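Local coordinates for basic helix-loop-helix, putative, expressed (PDB 5LW0), which carries a macrodomain that binds ADP-ribose and probably takes part in regulating DNA interstrand crosslink repair through ADP-ribosylation, at residues D51-A55 with R85-L89; T112-S116 with Q181-V185; T162-G166 with H190-P194. One frame throughout, in Å; residues are numbered along the deposited sequence.

In the fold
The three contacts lie around the mixed six-stranded sheet of one macrodomain, with bound ADP-ribose among them. Interaction 1 closes before the other two open; it pairs the first turns of helices 52-69 and 85-96. Interactions 2 and 3 alternate along the chain, since 162-166 lies between the two halves of interaction 2, and helix 178-183 then leads into strand 187-192. Their centres are about 25 Å apart, on opposite sides of the chain's centre; interaction 1 is about 26 Å from interaction 2 and 20 Å from interaction 3, centre to centre. None touches another, yet I86, T112 and G193 bring all three separate places to the borders of the ADP-ribose pocket.

Interaction 1: D51-A55 with R85-L89; sequences DLDRA and RILSL
L52 meets R85, I86 and L89 where the first turns of helices 52-69 and 85-96 come together. The L52 CB rests against one methyl of L89, CD1, at 3.9 Å, and L52 CD1 meets the aliphatic part of R85 at a slant, 3.5 Å from R85 CG. I86 reaches across with CD1, which touches both the L52 carbonyl oxygen and, at 4.3 Å, A55 CB. It gets there because its CG1 is anti to the backbone N (chi1 -168°), leaving the outermost methyl aimed at the other helix. The same I86 side chain also borders S42, S56 and D79 and comes within about 4 Å of the bound ADP-ribose, which links this helix pair of the macrodomain to the nucleotide site.

Outward from these methyls, the R85 chain starts anti to its N and bends at chi2 (146°), folding the guanidinium back over the leucines. One face lies over L89 CD1, with the methyl 4.0 Å above the plane and over its centre, while NH1 is 3.9 Å from L52 CB. R85 NH2 sits 3.5 Å from both D53 OD1 and D53 OD2, a long salt bridge. The carboxylate and guanidinium planes stand 68° apart, so the pair does not make a flat, two-pronged match. D51, just ahead of the helix, is its N-cap: OD1 takes the N-H of R54 at 2.9 Å through its anti lone pair.

The charge pair is therefore a loose one, laid over methyl groups at the more exposed side of the contact; most of the cohesion between the two helix starts probably comes from the apolar contacts of L52, I86 and L89, with the opposite charges adding a weaker, less directional pull.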
loop_
_atom_site.group_PDB
_atom_site.type_symbol
_atom_site.label_atom_id
_atom_site.label_comp_id
_atom_site.label_asym_id
_atom_site.label_seq_id
_atom_site.Cartn_x
_atom_site.Cartn_y
_atom_site.Cartn_z
ATOM N N ASP A 51 -14.563 5.397 4.817
ATOM C CA ASP A 51 -14.509 6.062 6.139
ATOM C C ASP A 51 -13.164 5.917 6.867
ATOM O O ASP A 51 -12.665 4.797 7.061
ATOM C CB ASP A 51 -15.559 5.452 7.025
ATOM C CG ASP A 51 -15.671 6.139 8.326
ATOM O OD1 ASP A 51 -15.079 5.648 9.304
ATOM O OD2 ASP A 51 -16.500 7.097 8.431
ATOM N N LEU A 52 -12.600 7.044 7.307
ATOM C CA LEU A 52 -11.220 7.000 7.914
ATOM C C LEU A 52 -11.171 6.336 9.234
ATOM O O LEU A 52 -10.176 5.688 9.594
ATOM C CB LEU A 52 -10.655 8.430 8.057
ATOM C CG LEU A 52 -10.586 9.324 6.864
ATOM C CD1 LEU A 52 -9.739 10.546 7.202
ATOM C CD2 LEU A 52 -10.005 8.605 5.702
ATOM N N ASP A 53 -12.194 6.537 10.065
ATOM C CA ASP A 53 -12.209 5.884 11.347
ATOM C C ASP A 53 -12.212 4.375 11.193
ATOM O O ASP A 53 -11.481 3.659 11.886
ATOM C CB ASP A 53 -13.386 6.357 12.191
ATOM C CG ASP A 53 -13.281 7.825 12.532
ATOM O OD1 ASP A 53 -12.503 8.148 13.452
ATOM O OD2 ASP A 53 -13.971 8.655 11.879
ATOM N N ARG A 54 -13.112 3.867 10.344
ATOM C CA ARG A 54 -13.164 2.431 10.115
ATOM C C ARG A 54 -11.844 1.908 9.470
ATOM O O ARG A 54 -11.334 0.878 9.882
ATOM C CB ARG A 54 -14.356 2.096 9.256
ATOM C CG ARG A 54 -14.531 0.619 8.929
ATOM C CD ARG A 54 -14.667 -0.289 10.107
ATOM N NE ARG A 54 -15.725 0.055 10.967
ATOM C CZ ARG A 54 -16.987 -0.423 10.857
ATOM N NH1 ARG A 54 -17.322 -1.268 9.871
ATOM N NH2 ARG A 54 -17.929 -0.047 11.742
ATOM N N ALA A 55 -11.357 2.635 8.485
ATOM C CA ALA A 55 -10.084 2.239 7.802
ATOM C C ALA A 55 -8.938 2.138 8.805
ATOM O O ALA A 55 -8.135 1.184 8.747
ATOM C CB ALA A 55 -9.767 3.158 6.693
ATOM N N ARG A 85 -5.134 12.946 8.342
ATOM C CA ARG A 85 -5.994 12.427 9.306
ATOM C C ARG A 85 -5.829 10.921 9.484
ATOM O O ARG A 85 -5.875 10.405 10.599
ATOM C CB ARG A 85 -7.453 12.770 8.947
ATOM C CG ARG A 85 -8.405 12.283 9.993
ATOM C CD ARG A 85 -9.620 13.196 10.205
ATOM N NE ARG A 85 -10.358 12.721 11.384
ATOM C CZ ARG A 85 -11.388 11.868 11.343
ATOM N NH1 ARG A 85 -11.875 11.436 10.176
ATOM N NH2 ARG A 85 -11.955 11.466 12.478
ATOM N N ILE A 86 -5.603 10.201 8.389
ATOM C CA ILE A 86 -5.427 8.760 8.524
ATOM C C ILE A 86 -4.127 8.439 9.290
ATOM O O ILE A 86 -4.118 7.559 10.160
ATOM C CB ILE A 86 -5.486 8.015 7.143
ATOM C CG1 ILE A 86 -5.593 6.528 7.357
ATOM C CG2 ILE A 86 -4.270 8.352 6.262
ATOM C CD1 ILE A 86 -6.896 6.073 7.955
ATOM N N LEU A 87 -3.068 9.202 9.083
ATOM C CA LEU A 87 -1.853 8.943 9.885
ATOM C C LEU A 87 -2.088 9.215 11.378
ATOM O O LEU A 87 -1.666 8.448 12.241
ATOM C CB LEU A 87 -0.633 9.727 9.377
ATOM C CG LEU A 87 -0.150 9.450 7.975
ATOM C CD1 LEU A 87 1.161 10.183 7.722
ATOM C CD2 LEU A 87 0.008 7.970 7.720
ATOM N N SER A 88 -2.813 10.276 11.686
ATOM C CA SER A 88 -3.086 10.641 13.077
ATOM C C SER A 88 -3.930 9.569 13.810
ATOM O O SER A 88 -3.605 9.158 14.932
ATOM C CB SER A 88 -3.815 12.006 13.136
ATOM O OG SER A 88 -4.030 12.388 14.477
ATOM N N LEU A 89 -4.952 9.035 13.103
ATOM C CA LEU A 89 -5.776 7.992 13.635
ATOM C C LEU A 89 -5.029 6.728 13.821
ATOM O O LEU A 89 -5.152 6.038 14.836
ATOM C CB LEU A 89 -6.986 7.750 12.737
ATOM C CG LEU A 89 -8.074 8.868 12.706
ATOM C CD1 LEU A 89 -9.003 8.717 11.541
ATOM C CD2 LEU A 89 -8.829 8.874 13.992
#

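Interaction 2: T112-S116 with Q181-V185; sequences TQLQS and QREGV
E183, in the last turn of helix 178-183, sends its side chain into the loop at T112-S116. From CB the chain runs beside its own backbone N and folds at chi2 (-63°), which turns the carboxylate toward the loop. E183 CG comes to 3.2 Å from the carbonyl oxygen of T112. CD carries the two oxygens, each held from the loop. OE1 accepts the backbone N-H of S116 at 2.8 Å, a fairly straight bond (159°) on its syn lone pair, and a second, weak one from Q115 N at 2.9 Å, bent to 122°.

In the macrodomain fold, this is where the loop between strands 104-108 and 124-128 meets the helix that joins strands 167-172 and 187-192. The T112 side chain, about 5 Å from the bound ADP-ribose, has its hydroxyl hydrogen-bonded to D110.

At the tip, E183 OE2 takes the short 2.5 Å bond from S116 OG, again on the syn side. With an alanine in place of E183, S116 N and S116 OG would probably lose their shared acceptor group, leaving the 114-116 turn less firmly tied to the helix.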
loop_
_atom_site.group_PDB
_atom_site.type_symbol
_atom_site.label_atom_id
_atom_site.label_comp_id
_atom_site.label_asym_id
_atom_site.label_seq_id
_atom_site.Cartn_x
_atom_site.Cartn_y
_atom_site.Cartn_z
ATOM N N THR A 112 6.779 7.724 -3.760
ATOM C CA THR A 112 7.712 7.600 -4.881
ATOM C C THR A 112 9.034 8.347 -4.657
ATOM O O THR A 112 9.879 8.317 -5.538
ATOM C CB THR A 112 7.075 8.109 -6.181
ATOM O OG1 THR A 112 6.902 9.527 -6.129
ATOM C CG2 THR A 112 5.736 7.470 -6.394
ATOM N N GLN A 113 9.201 8.964 -3.475
ATOM C CA GLN A 113 10.423 9.671 -3.156
ATOM C C GLN A 113 10.878 9.378 -1.716
ATOM O O GLN A 113 11.423 10.277 -0.999
ATOM C CB GLN A 113 10.213 11.175 -3.305
ATOM C CG GLN A 113 9.761 11.602 -4.700
ATOM C CD GLN A 113 9.699 13.135 -4.874
ATOM O OE1 GLN A 113 10.701 13.788 -5.013
ATOM N NE2 GLN A 113 8.508 13.676 -4.839
ATOM N N LEU A 114 10.710 8.128 -1.271
ATOM C CA LEU A 114 11.040 7.844 0.078
ATOM C C LEU A 114 12.554 7.960 0.386
ATOM O O LEU A 114 12.889 8.359 1.461
ATOM C CB LEU A 114 10.538 6.440 0.476
ATOM C CG LEU A 114 9.038 6.416 0.580
ATOM C CD1 LEU A 114 8.547 4.967 0.675
ATOM C CD2 LEU A 114 8.526 7.271 1.703
ATOM N N GLN A 115 13.411 7.464 -0.496
ATOM C CA GLN A 115 14.869 7.515 -0.257
ATOM C C GLN A 115 15.387 8.929 -0.497
ATOM O O GLN A 115 16.036 9.525 0.391
ATOM C CB GLN A 115 15.600 6.532 -1.127
ATOM C CG GLN A 115 17.118 6.609 -0.962
ATOM C CD GLN A 115 17.821 5.450 -1.626
ATOM O OE1 GLN A 115 17.684 5.226 -2.840
ATOM N NE2 GLN A 115 18.597 4.714 -0.852
ATOM N N SER A 116 14.993 9.516 -1.616
ATOM C CA SER A 116 15.581 10.826 -2.032
ATOM C C SER A 116 15.109 11.990 -1.154
ATOM O O SER A 116 15.953 12.796 -0.667
ATOM C CB SER A 116 15.298 11.117 -3.521
ATOM O OG SER A 116 13.899 11.206 -3.777
ATOM N N GLN A 181 16.131 3.180 -9.959
ATOM C CA GLN A 181 17.417 3.874 -9.929
ATOM C C GLN A 181 17.507 4.916 -8.828
ATOM O O GLN A 181 18.512 4.994 -8.149
ATOM C CB GLN A 181 17.697 4.505 -11.286
ATOM C CG GLN A 181 17.949 3.469 -12.371
ATOM C CD GLN A 181 17.839 4.030 -13.780
ATOM O OE1 GLN A 181 18.080 3.317 -14.766
ATOM N NE2 GLN A 181 17.435 5.288 -13.893
ATOM N N ARG A 182 16.453 5.688 -8.635
ATOM C CA ARG A 182 16.482 6.828 -7.696
ATOM C C ARG A 182 16.103 6.444 -6.302
ATOM O O ARG A 182 16.579 7.038 -5.335
ATOM C CB ARG A 182 15.547 7.944 -8.143
ATOM C CG ARG A 182 15.928 8.609 -9.433
ATOM C CD ARG A 182 14.999 9.789 -9.731
ATOM N NE ARG A 182 14.685 9.876 -11.155
ATOM C CZ ARG A 182 15.558 10.211 -12.110
ATOM N NH1 ARG A 182 16.825 10.502 -11.806
ATOM N NH2 ARG A 182 15.161 10.256 -13.379
ATOM N N GLU A 183 15.189 5.468 -6.169
ATOM C CA GLU A 183 14.627 5.181 -4.844
ATOM C C GLU A 183 14.875 3.759 -4.342
ATOM O O GLU A 183 14.535 3.463 -3.184
ATOM C CB GLU A 183 13.132 5.462 -4.833
ATOM C CG GLU A 183 12.741 6.833 -5.370
ATOM C CD GLU A 183 13.279 8.015 -4.552
ATOM O OE1 GLU A 183 13.542 7.865 -3.334
ATOM O OE2 GLU A 183 13.368 9.123 -5.143
ATOM N N GLY A 184 15.465 2.892 -5.165
ATOM C CA GLY A 184 15.806 1.548 -4.746
ATOM C C GLY A 184 14.617 0.567 -4.759
ATOM O O GLY A 184 14.751 -0.553 -4.285
ATOM N N VAL A 185 13.509 0.988 -5.339
ATOM C CA VAL A 185 12.283 0.158 -5.361
ATOM C C VAL A 185 12.540 -1.028 -6.328
ATOM O O VAL A 185 12.933 -0.841 -7.521
ATOM C CB VAL A 185 11.089 0.945 -5.797
ATOM C CG1 VAL A 185 9.863 0.058 -5.989
ATOM C CG2 VAL A 185 10.775 2.081 -4.838
#

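Interaction 3: T162-G166 with H190-P194; sequences TLRPG and HVLGP
L192 carries its CG anti to the backbone N (chi1 -177°), which lifts the isobutyl group off strand 187-192 and against the L163-P165 backbone; L163 answers with CG anti to its carbonyl carbon, its chain pointing toward the strand. This is the edge of the macrodomain sheet, where the loop after helix 150-159 leads into the outermost strand 167-172, antiparallel to 187-192.

L192 CD2 does most of the wedging. It lies 3.4 Å from both L163 O and P165 N, and 3.9 Å from P165 CG, with the two side chains of P165 and L192 side by side and pointing the same way. The CB atoms of L163 and L192 meet at 3.9 Å. Farther along, L163 CD1 comes to 3.5 Å from the carbonyl oxygen of H190 and also touches that residue's CB. The H190 imidazole is engaged elsewhere, NE2 with T156 and ND1 with N127, which fixes the ring at both nitrogens. W131 touches L192, and I214 of helix 208-230 touches P165.

The loop then turns at G166, whose positive phi (96°) would jam a CB against the preceding carbonyl oxygen. Its backbone N donates to L192 O at 2.8 Å, the N-H nearly straight at 171°.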
loop_
_atom_site.group_PDB
_atom_site.type_symbol
_atom_site.label_atom_id
_atom_site.label_comp_id
_atom_site.label_asym_id
_atom_site.label_seq_id
_atom_site.Cartn_x
_atom_site.Cartn_y
_atom_site.Cartn_z
ATOM N N THR A 162 -6.230 -8.074 -14.433
ATOM C CA THR A 162 -7.217 -7.361 -13.653
ATOM C C THR A 162 -6.995 -7.682 -12.204
ATOM O O THR A 162 -6.284 -8.652 -11.877
ATOM C CB THR A 162 -8.697 -7.767 -13.954
ATOM O OG1 THR A 162 -8.891 -9.145 -13.607
ATOM C CG2 THR A 162 -9.064 -7.600 -15.402
ATOM N N LEU A 163 -7.611 -6.871 -11.335
ATOM C CA LEU A 163 -7.808 -7.220 -9.902
ATOM C C LEU A 163 -9.259 -7.172 -9.561
ATOM O O LEU A 163 -10.034 -6.321 -10.117
ATOM C CB LEU A 163 -7.084 -6.192 -8.986
ATOM C CG LEU A 163 -5.580 -6.329 -8.925
ATOM C CD1 LEU A 163 -4.968 -5.266 -8.007
ATOM C CD2 LEU A 163 -5.167 -7.734 -8.481
ATOM N N ARG A 164 -9.664 -7.998 -8.632
ATOM C CA ARG A 164 -10.952 -7.869 -8.011
ATOM C C ARG A 164 -10.766 -7.282 -6.634
ATOM O O ARG A 164 -9.659 -7.380 -6.052
ATOM C CB ARG A 164 -11.689 -9.207 -7.987
ATOM C CG ARG A 164 -11.970 -9.748 -9.422
ATOM C CD ARG A 164 -12.687 -11.086 -9.422
ATOM N NE ARG A 164 -12.840 -11.637 -10.768
ATOM C CZ ARG A 164 -13.078 -12.926 -11.040
ATOM N NH1 ARG A 164 -13.122 -13.842 -10.064
ATOM N NH2 ARG A 164 -13.218 -13.307 -12.296
ATOM N N PRO A 165 -11.815 -6.613 -6.107
ATOM C CA PRO A 165 -11.623 -5.927 -4.797
ATOM C C PRO A 165 -11.210 -6.901 -3.716
ATOM O O PRO A 165 -11.740 -7.998 -3.619
ATOM C CB PRO A 165 -13.010 -5.278 -4.526
ATOM C CG PRO A 165 -13.579 -5.078 -5.915
ATOM C CD PRO A 165 -13.189 -6.386 -6.617
ATOM N N GLY A 166 -10.203 -6.501 -2.923
ATOM C CA GLY A 166 -9.740 -7.327 -1.854
ATOM C C GLY A 166 -8.545 -8.167 -2.198
ATOM O O GLY A 166 -8.253 -9.106 -1.508
ATOM N N HIS A 190 0.359 -3.924 -6.522
ATOM C CA HIS A 190 -0.895 -3.283 -6.795
ATOM C C HIS A 190 -1.958 -3.916 -5.895
ATOM O O HIS A 190 -2.116 -5.121 -5.912
ATOM C CB HIS A 190 -1.305 -3.510 -8.227
ATOM C CG HIS A 190 -0.337 -2.978 -9.240
ATOM N ND1 HIS A 190 -0.081 -1.634 -9.391
ATOM C CD2 HIS A 190 0.350 -3.600 -10.211
ATOM C CE1 HIS A 190 0.740 -1.455 -10.420
ATOM N NE2 HIS A 190 1.040 -2.637 -10.918
ATOM N N VAL A 191 -2.768 -3.092 -5.235
ATOM C CA VAL A 191 -3.823 -3.542 -4.327
ATOM C C VAL A 191 -5.130 -2.878 -4.736
ATOM O O VAL A 191 -5.125 -1.652 -5.017
ATOM C CB VAL A 191 -3.534 -3.075 -2.903
ATOM C CG1 VAL A 191 -4.559 -3.685 -1.997
ATOM C CG2 VAL A 191 -2.135 -3.444 -2.483
ATOM N N LEU A 192 -6.211 -3.619 -4.795
ATOM C CA LEU A 192 -7.529 -3.015 -5.103
ATOM C C LEU A 192 -8.363 -3.068 -3.832
ATOM O O LEU A 192 -8.766 -4.156 -3.372
ATOM C CB LEU A 192 -8.235 -3.743 -6.226
ATOM C CG LEU A 192 -9.590 -3.097 -6.623
ATOM C CD1 LEU A 192 -9.393 -1.699 -7.127
ATOM C CD2 LEU A 192 -10.277 -3.968 -7.643
ATOM N N GLY A 193 -8.681 -1.900 -3.279
ATOM C CA GLY A 193 -9.517 -1.870 -2.127
ATOM C C GLY A 193 -11.002 -1.767 -2.496
ATOM O O GLY A 193 -11.297 -1.577 -3.643
ATOM N N PRO A 194 -11.882 -1.806 -1.491
ATOM C CA PRO A 194 -13.323 -1.554 -1.731
ATOM C C PRO A 194 -13.579 -0.167 -2.110
ATOM O O PRO A 194 -12.884 0.812 -1.638
ATOM C CB PRO A 194 -13.950 -1.875 -0.376
ATOM C CG PRO A 194 -12.890 -1.615 0.610
ATOM C CD PRO A 194 -11.608 -2.028 -0.074
#